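Local coordinates for teichoic acid biosynthesis protein F (Staphylococcus epidermidis, PDB 3L7I) that is a teichoic acid biosynthesis protein whose modelled part includes a family region with a GT-B type fold, at residues 427-432 and 472-477; 431-436 and 478-483; 441-446 and 491-496. All coordinates share one frame; numbering follows the deposited sequence.

Interaction 1 (427-432 and 472-477); sequences TPLYLN and FNRETS
Thr427 and Glu475 form the tight half of this contact: the backbone N of Thr427 donates to Glu475 OE2 at 3.0 Å, with an N-H...O angle of 162°. The bond is nearly straight at the hydrogen, yet the donor stands well above the carboxylate plane, 65° out of it. The long arm of Glu475 has CG anti to the backbone N (chi1 160°) and then bends at chi2, which brings the carboxylate to the backbone N of Thr427; the two side chains cross at about a right angle. Both residues are buried, and the carboxylate has several partners: OE2 also bonds Tyr439 OH and Trp479 NE1, while OE1 pairs with Arg478 in a salt bridge. Such a set of donors would be expected to stabilise the charged form.

In the fold, the contact sets the loop between strands 418-423 and 438-441 against helix 465-476, within a Rossmann-like domain of the GT-B type. A type I turn runs from Pro428 to Leu431, and Leu429, within it, brings the end of its side chain to the helix.

The looser half lies at Leu429, partly exposed. Its CD1 rests 3.9 Å from Arg474 CB, and CD2 is 4.0 Å from Glu475 N, so both branches of the leucine fork rest against the helix at Arg474 and Glu475. Arg474 starts out toward the loop, but its chain bends at chi3 and carries the guanidinium away to the exposed side.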
loop_
_atom_site.group_PDB
_atom_site.type_symbol
_atom_site.label_atom_id
_atom_site.label_comp_id
_atom_site.label_asym_id
_atom_site.label_seq_id
_atom_site.Cartn_x
_atom_site.Cartn_y
_atom_site.Cartn_z
ATOM N N THR A 427 -30.617 -12.333 -9.135
ATOM C CA THR A 427 -30.095 -11.223 -8.345
ATOM C C THR A 427 -28.573 -11.259 -8.395
ATOM O O THR A 427 -27.992 -12.331 -8.500
ATOM C CB THR A 427 -30.668 -11.135 -6.873
ATOM O OG1 THR A 427 -30.016 -12.077 -6.033
ATOM C CG2 THR A 427 -32.187 -11.356 -6.810
ATOM N N PRO A 428 -27.933 -10.079 -8.352
ATOM C CA PRO A 428 -26.489 -9.910 -8.603
ATOM C C PRO A 428 -25.589 -10.849 -7.792
ATOM O O PRO A 428 -25.897 -11.188 -6.651
ATOM C CB PRO A 428 -26.217 -8.453 -8.210
ATOM C CG PRO A 428 -27.532 -7.771 -8.276
ATOM C CD PRO A 428 -28.594 -8.811 -7.989
ATOM N N LEU A 429 -24.471 -11.256 -8.384
ATOM C CA LEU A 429 -23.528 -12.123 -7.688
ATOM C C LEU A 429 -22.690 -11.416 -6.593
ATOM O O LEU A 429 -22.199 -12.071 -5.675
ATOM C CB LEU A 429 -22.633 -12.831 -8.688
ATOM C CG LEU A 429 -23.384 -13.871 -9.497
ATOM C CD1 LEU A 429 -22.455 -14.499 -10.512
ATOM C CD2 LEU A 429 -23.978 -14.934 -8.585
ATOM N N TYR A 430 -22.524 -10.099 -6.667
ATOM C CA TYR A 430 -21.812 -9.423 -5.591
ATOM C C TYR A 430 -22.622 -9.423 -4.284
ATOM O O TYR A 430 -22.080 -9.127 -3.231
ATOM C CB TYR A 430 -21.351 -8.004 -5.977
ATOM C CG TYR A 430 -22.436 -7.147 -6.587
ATOM C CD1 TYR A 430 -23.372 -6.502 -5.782
ATOM C CD2 TYR A 430 -22.527 -6.987 -7.972
ATOM C CE1 TYR A 430 -24.362 -5.716 -6.341
ATOM C CE2 TYR A 430 -23.511 -6.209 -8.541
ATOM C CZ TYR A 430 -24.436 -5.578 -7.725
ATOM O OH TYR A 430 -25.441 -4.807 -8.287
ATOM N N LEU A 431 -23.910 -9.747 -4.337
ATOM C CA LEU A 431 -24.663 -9.962 -3.098
ATOM C C LEU A 431 -24.318 -11.330 -2.509
ATOM O O LEU A 431 -24.084 -12.288 -3.251
ATOM C CB LEU A 431 -26.164 -9.808 -3.327
ATOM C CG LEU A 431 -26.566 -8.338 -3.402
ATOM C CD1 LEU A 431 -28.060 -8.124 -3.588
ATOM C CD2 LEU A 431 -26.091 -7.658 -2.140
ATOM N N ASN A 432 -24.261 -11.423 -1.187
ATOM C CA ASN A 432 -23.786 -12.645 -0.529
ATOM C C ASN A 432 -24.882 -13.489 0.082
ATOM O O ASN A 432 -25.377 -13.169 1.166
ATOM C CB ASN A 432 -22.802 -12.295 0.587
ATOM C CG ASN A 432 -21.489 -11.779 0.061
ATOM O OD1 ASN A 432 -20.937 -12.312 -0.926
ATOM N ND2 ASN A 432 -20.969 -10.733 0.707
ATOM N N PHE A 472 -24.442 -18.011 -14.819
ATOM C CA PHE A 472 -25.837 -18.307 -14.606
ATOM C C PHE A 472 -25.875 -19.469 -13.629
ATOM O O PHE A 472 -26.753 -19.564 -12.768
ATOM C CB PHE A 472 -26.500 -18.691 -15.923
ATOM C CG PHE A 472 -27.954 -18.348 -15.992
ATOM C CD1 PHE A 472 -28.834 -18.796 -15.025
ATOM C CD2 PHE A 472 -28.445 -17.586 -17.031
ATOM C CE1 PHE A 472 -30.167 -18.478 -15.086
ATOM C CE2 PHE A 472 -29.785 -17.270 -17.099
ATOM C CZ PHE A 472 -30.641 -17.720 -16.132
ATOM N N ASN A 473 -24.906 -20.355 -13.751
ATOM C CA ASN A 473 -24.875 -21.531 -12.919
ATOM C C ASN A 473 -24.612 -21.117 -11.491
ATOM O O ASN A 473 -25.167 -21.703 -10.567
ATOM C CB ASN A 473 -23.805 -22.513 -13.423
ATOM C CG ASN A 473 -23.796 -23.814 -12.644
ATOM O OD1 ASN A 473 -24.643 -24.030 -11.768
ATOM N ND2 ASN A 473 -22.838 -24.682 -12.947
ATOM N N ARG A 474 -23.766 -20.103 -11.321
ATOM C CA ARG A 474 -23.447 -19.554 -10.011
ATOM C C ARG A 474 -24.705 -19.032 -9.304
ATOM O O ARG A 474 -24.889 -19.252 -8.100
ATOM C CB ARG A 474 -22.431 -18.416 -10.140
ATOM C CG ARG A 474 -20.977 -18.825 -10.062
ATOM C CD ARG A 474 -20.012 -17.647 -10.351
ATOM N NE ARG A 474 -18.782 -18.113 -11.011
ATOM C CZ ARG A 474 -17.553 -17.638 -10.777
ATOM N NH1 ARG A 474 -17.372 -16.669 -9.878
ATOM N NH2 ARG A 474 -16.495 -18.136 -11.426
ATOM N N GLU A 475 -25.560 -18.330 -10.052
ATOM C CA GLU A 475 -26.761 -17.724 -9.496
ATOM C C GLU A 475 -27.776 -18.778 -9.099
ATOM O O GLU A 475 -28.332 -18.711 -8.001
ATOM C CB GLU A 475 -27.378 -16.732 -10.481
ATOM C CG GLU A 475 -28.866 -16.371 -10.252
ATOM C CD GLU A 475 -29.139 -15.649 -8.929
ATOM O OE1 GLU A 475 -28.177 -15.511 -8.132
ATOM O OE2 GLU A 475 -30.302 -15.237 -8.680
ATOM N N THR A 476 -28.022 -19.757 -9.965
ATOM C CA THR A 476 -29.061 -20.719 -9.623
ATOM C C THR A 476 -28.608 -21.595 -8.455
ATOM O O THR A 476 -29.435 -22.077 -7.671
ATOM C CB THR A 476 -29.495 -21.595 -10.798
ATOM O OG1 THR A 476 -28.497 -22.593 -11.045
ATOM C CG2 THR A 476 -29.715 -20.754 -12.025
ATOM N N SER A 477 -27.301 -21.790 -8.325
ATOM C CA SER A 477 -26.821 -22.614 -7.231
ATOM C C SER A 477 -27.204 -22.017 -5.876
ATOM O O SER A 477 -27.161 -22.702 -4.864
ATOM C CB SER A 477 -25.302 -22.813 -7.306
ATOM O OG SER A 477 -24.593 -21.771 -6.627
#

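Interaction 2 (431-436 and 478-483); sequences LNKKEN and RWDYLI
Loop 431-436 and the segment leading into strand 481-484 come closest at Lys433 and Arg478, whose CA atoms are 6.7 Å apart. Lys433 and Asp480 reach for each other from opposite directions. Lys433 NZ forms a salt bridge with Asp480, 2.7 Å from OD2, which accepts through its syn lone pair; the bond from NZ to OD1 is weak. The bend at chi2 of the lysine brings CD to 3.3 Å from Arg478 O, and those at chi3 and chi4 then turn the amine to Asp480.

Arg478 reaches the loop at Leu431. Its NH2 lies 2.8 Å from Leu431 O, which sits at the guanidinium edge near its plane, but the N-H...O angle of 119° makes this a weak bond. The stronger partner is Glu475, salt-bridged to Arg478 NH1; that same NH1 also bonds Pro428 O.

Lys433 and Asp480 have further partners: Lys433 NZ also donates to Gln437 O, and Asp480 OD2 accepts from Tyr439 N at the start of strand 438-441. Carboxylate, amine and backbone are thus tied together at the head of two neighbouring strands, and the pairing of opposite charges probably keeps both Lys433 and Asp480 ionised.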
loop_
_atom_site.group_PDB
_atom_site.type_symbol
_atom_site.label_atom_id
_atom_site.label_comp_id
_atom_site.label_asym_id
_atom_site.label_seq_id
_atom_site.Cartn_x
_atom_site.Cartn_y
_atom_site.Cartn_z
ATOM N N LEU A 431 -23.910 -9.747 -4.337
ATOM C CA LEU A 431 -24.663 -9.962 -3.098
ATOM C C LEU A 431 -24.318 -11.330 -2.509
ATOM O O LEU A 431 -24.084 -12.288 -3.251
ATOM C CB LEU A 431 -26.164 -9.808 -3.327
ATOM C CG LEU A 431 -26.566 -8.338 -3.402
ATOM C CD1 LEU A 431 -28.060 -8.124 -3.588
ATOM C CD2 LEU A 431 -26.091 -7.658 -2.140
ATOM N N ASN A 432 -24.261 -11.423 -1.187
ATOM C CA ASN A 432 -23.786 -12.645 -0.529
ATOM C C ASN A 432 -24.882 -13.489 0.082
ATOM O O ASN A 432 -25.377 -13.169 1.166
ATOM C CB ASN A 432 -22.802 -12.295 0.587
ATOM C CG ASN A 432 -21.489 -11.779 0.061
ATOM O OD1 ASN A 432 -20.937 -12.312 -0.926
ATOM N ND2 ASN A 432 -20.969 -10.733 0.707
ATOM N N LYS A 433 -25.250 -14.583 -0.572
ATOM C CA LYS A 433 -26.303 -15.429 -0.015
ATOM C C LYS A 433 -25.732 -16.449 0.957
ATOM O O LYS A 433 -25.176 -17.475 0.546
ATOM C CB LYS A 433 -27.121 -16.130 -1.093
ATOM C CG LYS A 433 -28.542 -16.321 -0.637
ATOM C CD LYS A 433 -28.951 -17.777 -0.713
ATOM C CE LYS A 433 -28.085 -18.694 0.142
ATOM N NZ LYS A 433 -28.902 -19.767 0.758
ATOM N N LYS A 434 -25.855 -16.165 2.249
ATOM C CA LYS A 434 -25.216 -17.005 3.249
ATOM C C LYS A 434 -26.094 -18.208 3.647
ATOM O O LYS A 434 -27.313 -18.216 3.373
ATOM C CB LYS A 434 -24.877 -16.174 4.474
ATOM C CG LYS A 434 -24.634 -14.731 4.188
ATOM C CD LYS A 434 -24.603 -14.000 5.513
ATOM C CE LYS A 434 -24.549 -12.501 5.329
ATOM N NZ LYS A 434 -25.868 -11.851 5.092
ATOM N N GLU A 435 -25.455 -19.204 4.280
ATOM C CA GLU A 435 -26.087 -20.432 4.773
ATOM C C GLU A 435 -27.292 -20.061 5.615
ATOM O O GLU A 435 -28.304 -20.749 5.675
ATOM C CB GLU A 435 -25.092 -21.152 5.679
ATOM C CG GLU A 435 -25.000 -22.648 5.484
ATOM C CD GLU A 435 -24.028 -23.020 4.363
ATOM O OE1 GLU A 435 -22.874 -22.508 4.375
ATOM O OE2 GLU A 435 -24.416 -23.824 3.471
ATOM N N ASN A 436 -27.110 -18.941 6.284
ATOM C CA ASN A 436 -28.027 -18.327 7.200
ATOM C C ASN A 436 -29.354 -17.925 6.559
ATOM O O ASN A 436 -30.387 -17.913 7.224
ATOM C CB ASN A 436 -27.328 -17.059 7.669
ATOM C CG ASN A 436 -27.599 -16.752 9.096
ATOM O OD1 ASN A 436 -27.975 -17.634 9.858
ATOM N ND2 ASN A 436 -27.406 -15.498 9.487
ATOM N N ARG A 478 -27.557 -20.741 -5.858
ATOM C CA ARG A 478 -27.877 -20.058 -4.614
ATOM C C ARG A 478 -29.388 -20.079 -4.310
ATOM O O ARG A 478 -29.810 -19.725 -3.209
ATOM C CB ARG A 478 -27.394 -18.596 -4.659
ATOM C CG ARG A 478 -25.973 -18.385 -5.140
ATOM C CD ARG A 478 -25.548 -16.939 -4.992
ATOM N NE ARG A 478 -26.381 -16.018 -5.767
ATOM C CZ ARG A 478 -26.356 -14.695 -5.614
ATOM N NH1 ARG A 478 -27.143 -13.914 -6.341
ATOM N NH2 ARG A 478 -25.542 -14.154 -4.710
ATOM N N TRP A 479 -30.191 -20.454 -5.306
ATOM C CA TRP A 479 -31.630 -20.526 -5.134
ATOM C C TRP A 479 -31.974 -21.706 -4.251
ATOM O O TRP A 479 -31.756 -22.856 -4.631
ATOM C CB TRP A 479 -32.356 -20.707 -6.466
ATOM C CG TRP A 479 -32.195 -19.607 -7.473
ATOM C CD1 TRP A 479 -31.660 -18.350 -7.284
ATOM C CD2 TRP A 479 -32.612 -19.662 -8.828
ATOM N NE1 TRP A 479 -31.706 -17.636 -8.460
ATOM C CE2 TRP A 479 -32.287 -18.424 -9.421
ATOM C CE3 TRP A 479 -33.240 -20.637 -9.599
ATOM C CZ2 TRP A 479 -32.563 -18.149 -10.737
ATOM C CZ3 TRP A 479 -33.506 -20.363 -10.904
ATOM C CH2 TRP A 479 -33.168 -19.131 -11.467
ATOM N N ASP A 480 -32.522 -21.423 -3.078
ATOM C CA ASP A 480 -32.871 -22.466 -2.137
ATOM C C ASP A 480 -34.210 -23.069 -2.541
ATOM O O ASP A 480 -34.417 -24.275 -2.432
ATOM C CB ASP A 480 -32.932 -21.881 -0.720
ATOM C CG ASP A 480 -31.579 -21.349 -0.237
ATOM O OD1 ASP A 480 -30.557 -22.064 -0.346
ATOM O OD2 ASP A 480 -31.548 -20.208 0.257
ATOM N N TYR A 481 -35.113 -22.211 -3.016
ATOM C CA TYR A 481 -36.410 -22.625 -3.542
ATOM C C TYR A 481 -36.615 -22.030 -4.936
ATOM O O TYR A 481 -36.221 -20.897 -5.191
ATOM C CB TYR A 481 -37.523 -22.168 -2.611
ATOM C CG TYR A 481 -37.565 -22.926 -1.298
ATOM C CD1 TYR A 481 -37.699 -24.317 -1.270
ATOM C CD2 TYR A 481 -37.487 -22.257 -0.081
ATOM C CE1 TYR A 481 -37.753 -25.010 -0.066
ATOM C CE2 TYR A 481 -37.538 -22.943 1.114
ATOM C CZ TYR A 481 -37.671 -24.316 1.119
ATOM O OH TYR A 481 -37.718 -24.982 2.324
ATOM N N LEU A 482 -37.205 -22.813 -5.836
ATOM C CA LEU A 482 -37.563 -22.374 -7.174
ATOM C C LEU A 482 -39.007 -22.774 -7.474
ATOM O O LEU A 482 -39.395 -23.943 -7.323
ATOM C CB LEU A 482 -36.642 -23.008 -8.202
ATOM C CG LEU A 482 -37.044 -22.707 -9.634
ATOM C CD1 LEU A 482 -37.220 -21.225 -9.789
ATOM C CD2 LEU A 482 -35.997 -23.207 -10.563
ATOM N N ILE A 483 -39.812 -21.808 -7.906
ATOM C CA ILE A 483 -41.224 -22.075 -8.157
ATOM C C ILE A 483 -41.429 -22.694 -9.530
ATOM O O ILE A 483 -40.750 -22.320 -10.498
ATOM C CB ILE A 483 -42.048 -20.809 -8.025
ATOM C CG1 ILE A 483 -42.068 -20.354 -6.565
ATOM C CG2 ILE A 483 -43.461 -21.036 -8.512
ATOM C CD1 ILE A 483 -43.152 -19.353 -6.254
#

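Interaction 3 (441-446 and 491-496); sequences QTWHGT and EIFRSA
Segment 441-446 leaves the end of strand 438-441 as an irregular loop, while 491-496 is the last part of helix 487-496. Trp443 and Phe493 point toward each other across the contact. Their closest atoms are Trp443 CD1 and Phe493 CZ, 4.3 Å apart, so the phenyl tip meets the pyrrole corner of the indole. The five-membered ring and the phenyl ring have centroids 6.0 Å apart and planes at 76°, an oblique pairing.

Within the loop, Trp443 N donates to Gln441 OE1 at 2.8 Å, in the carbonyl plane and on a lone pair. The indole itself is met by His444, which lies over one face with its CE1 3.3 Å above the plane but offset toward the rim, and by Gly445 O at the ring edge. Phe497, just past the helix, meets Trp443 edge-to-face and also touches Phe493, making a three-ring aromatic cluster.

Phe493 also packs on Leu482 of strand 481-484. A loop at the C-terminal end of one parallel strand thus packs on the helix that follows the next strand, an arrangement characteristic of the Rossmann-like domains of GT-B proteins.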
loop_
_atom_site.group_PDB
_atom_site.type_symbol
_atom_site.label_atom_id
_atom_site.label_comp_id
_atom_site.label_asym_id
_atom_site.label_seq_id
_atom_site.Cartn_x
_atom_site.Cartn_y
_atom_site.Cartn_z
ATOM N N GLN A 441 -36.757 -18.215 -5.280
ATOM C CA GLN A 441 -36.804 -17.797 -6.681
ATOM C C GLN A 441 -38.132 -18.180 -7.301
ATOM O O GLN A 441 -38.525 -19.357 -7.296
ATOM C CB GLN A 441 -35.686 -18.469 -7.481
ATOM C CG GLN A 441 -35.653 -18.081 -8.947
ATOM C CD GLN A 441 -35.569 -16.566 -9.173
ATOM O OE1 GLN A 441 -36.484 -15.975 -9.728
ATOM N NE2 GLN A 441 -34.476 -15.943 -8.745
ATOM N N THR A 442 -38.839 -17.199 -7.843
ATOM C CA THR A 442 -40.168 -17.480 -8.338
ATOM C C THR A 442 -40.065 -17.693 -9.812
ATOM O O THR A 442 -40.937 -18.308 -10.423
ATOM C CB THR A 442 -41.068 -16.306 -8.084
ATOM O OG1 THR A 442 -40.624 -15.205 -8.885
ATOM C CG2 THR A 442 -40.976 -15.899 -6.631
ATOM N N TRP A 443 -38.961 -17.191 -10.367
ATOM C CA TRP A 443 -38.805 -16.956 -11.814
ATOM C C TRP A 443 -40.047 -16.248 -12.372
ATOM O O TRP A 443 -40.897 -15.796 -11.610
ATOM C CB TRP A 443 -38.459 -18.242 -12.590
ATOM C CG TRP A 443 -37.837 -17.970 -13.934
ATOM C CD1 TRP A 443 -38.337 -18.306 -15.144
ATOM C CD2 TRP A 443 -36.606 -17.278 -14.185
ATOM N NE1 TRP A 443 -37.497 -17.874 -16.139
ATOM C CE2 TRP A 443 -36.431 -17.236 -15.578
ATOM C CE3 TRP A 443 -35.638 -16.686 -13.364
ATOM C CZ2 TRP A 443 -35.334 -16.633 -16.172
ATOM C CZ3 TRP A 443 -34.539 -16.085 -13.961
ATOM C CH2 TRP A 443 -34.397 -16.069 -15.351
ATOM N N HIS A 444 -40.164 -16.131 -13.680
ATOM C CA HIS A 444 -41.237 -15.320 -14.226
ATOM C C HIS A 444 -41.862 -15.941 -15.470
ATOM O O HIS A 444 -42.060 -15.256 -16.474
ATOM C CB HIS A 444 -40.693 -13.937 -14.581
ATOM C CG HIS A 444 -39.437 -14.002 -15.380
ATOM N ND1 HIS A 444 -38.199 -13.773 -14.833
ATOM C CD2 HIS A 444 -39.225 -14.353 -16.668
ATOM C CE1 HIS A 444 -37.270 -13.936 -15.762
ATOM N NE2 HIS A 444 -37.866 -14.294 -16.879
ATOM N N GLY A 445 -42.160 -17.229 -15.440
ATOM C CA GLY A 445 -42.943 -17.776 -16.530
ATOM C C GLY A 445 -42.518 -19.078 -17.167
ATOM O O GLY A 445 -41.334 -19.389 -17.234
ATOM N N THR A 446 -43.509 -19.829 -17.636
ATOM C CA THR A 446 -43.276 -21.076 -18.333
ATOM C C THR A 446 -42.460 -20.796 -19.578
ATOM O O THR A 446 -42.851 -19.959 -20.390
ATOM C CB THR A 446 -44.599 -21.749 -18.773
ATOM O OG1 THR A 446 -45.338 -22.198 -17.626
ATOM C CG2 THR A 446 -44.300 -22.934 -19.664
ATOM N N GLU A 491 -39.369 -30.066 -15.579
ATOM C CA GLU A 491 -38.444 -30.941 -16.291
ATOM C C GLU A 491 -37.379 -30.108 -16.998
ATOM O O GLU A 491 -36.201 -30.474 -17.022
ATOM C CB GLU A 491 -39.200 -31.829 -17.279
ATOM C CG GLU A 491 -38.838 -33.304 -17.171
ATOM C CD GLU A 491 -39.497 -34.008 -15.972
ATOM O OE1 GLU A 491 -40.614 -34.560 -16.140
ATOM O OE2 GLU A 491 -38.892 -34.029 -14.869
ATOM N N ILE A 492 -37.815 -28.981 -17.559
ATOM C CA ILE A 492 -36.949 -28.002 -18.193
ATOM C C ILE A 492 -36.038 -27.348 -17.166
ATOM O O ILE A 492 -34.875 -27.095 -17.448
ATOM C CB ILE A 492 -37.769 -26.899 -18.880
ATOM C CG1 ILE A 492 -38.476 -27.442 -20.114
ATOM C CG2 ILE A 492 -36.895 -25.724 -19.286
ATOM C CD1 ILE A 492 -39.522 -26.501 -20.658
ATOM N N PHE A 493 -36.551 -27.061 -15.975
ATOM C CA PHE A 493 -35.734 -26.355 -14.995
ATOM C C PHE A 493 -34.627 -27.239 -14.475
ATOM O O PHE A 493 -33.512 -26.775 -14.267
ATOM C CB PHE A 493 -36.556 -25.810 -13.826
ATOM C CG PHE A 493 -37.439 -24.669 -14.199
ATOM C CD1 PHE A 493 -37.196 -23.949 -15.344
ATOM C CD2 PHE A 493 -38.508 -24.311 -13.401
ATOM C CE1 PHE A 493 -38.012 -22.916 -15.694
ATOM C CE2 PHE A 493 -39.330 -23.276 -13.750
ATOM C CZ PHE A 493 -39.085 -22.581 -14.901
ATOM N N ARG A 494 -34.948 -28.508 -14.260
ATOM C CA ARG A 494 -33.987 -29.477 -13.774
ATOM C C ARG A 494 -32.751 -29.544 -14.685
ATOM O O ARG A 494 -31.656 -29.858 -14.238
ATOM C CB ARG A 494 -34.669 -30.837 -13.624
ATOM C CG ARG A 494 -33.717 -32.006 -13.602
ATOM C CD ARG A 494 -34.131 -33.026 -12.569
ATOM N NE ARG A 494 -35.506 -33.478 -12.761
ATOM C CZ ARG A 494 -36.083 -34.416 -12.015
ATOM N NH1 ARG A 494 -35.400 -34.986 -11.028
ATOM N NH2 ARG A 494 -37.337 -34.779 -12.249
ATOM N N SER A 495 -32.930 -29.215 -15.956
ATOM C CA SER A 495 -31.840 -29.181 -16.924
ATOM C C SER A 495 -31.265 -27.772 -17.167
ATOM O O SER A 495 -30.051 -27.568 -17.132
ATOM C CB SER A 495 -32.336 -29.765 -18.261
ATOM O OG SER A 495 -31.559 -29.324 -19.375
ATOM N N ALA A 496 -32.153 -26.813 -17.426
ATOM C CA ALA A 496 -31.778 -25.473 -17.880
ATOM C C ALA A 496 -31.161 -24.614 -16.784
ATOM O O ALA A 496 -30.420 -23.663 -17.068
ATOM C CB ALA A 496 -32.985 -24.759 -18.486
#

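Overall arrangement
All three contacts join the region 427-446 to 472-496 within the N-terminal of the two modelled parallel sheets. Interactions 1 and 2 have centres about 9 Å apart, share Leu431 and Asn432, and start from one loop; the centre of interaction 3 is about 16 Å from each of theirs. Along the chain the segments of interaction 3 alternate with those of the other two. Interactions 1 and 2 meet through Arg478, which follows helix 465-476 and reaches back to Pro428. Interactions 2 and 3 are joined by the parallel pairing of strands 438-441 and 481-484, through Gln441 with Tyr481 and Ile483. Interaction 2 lies near the start of these strands, interaction 3 past the end of 438-441.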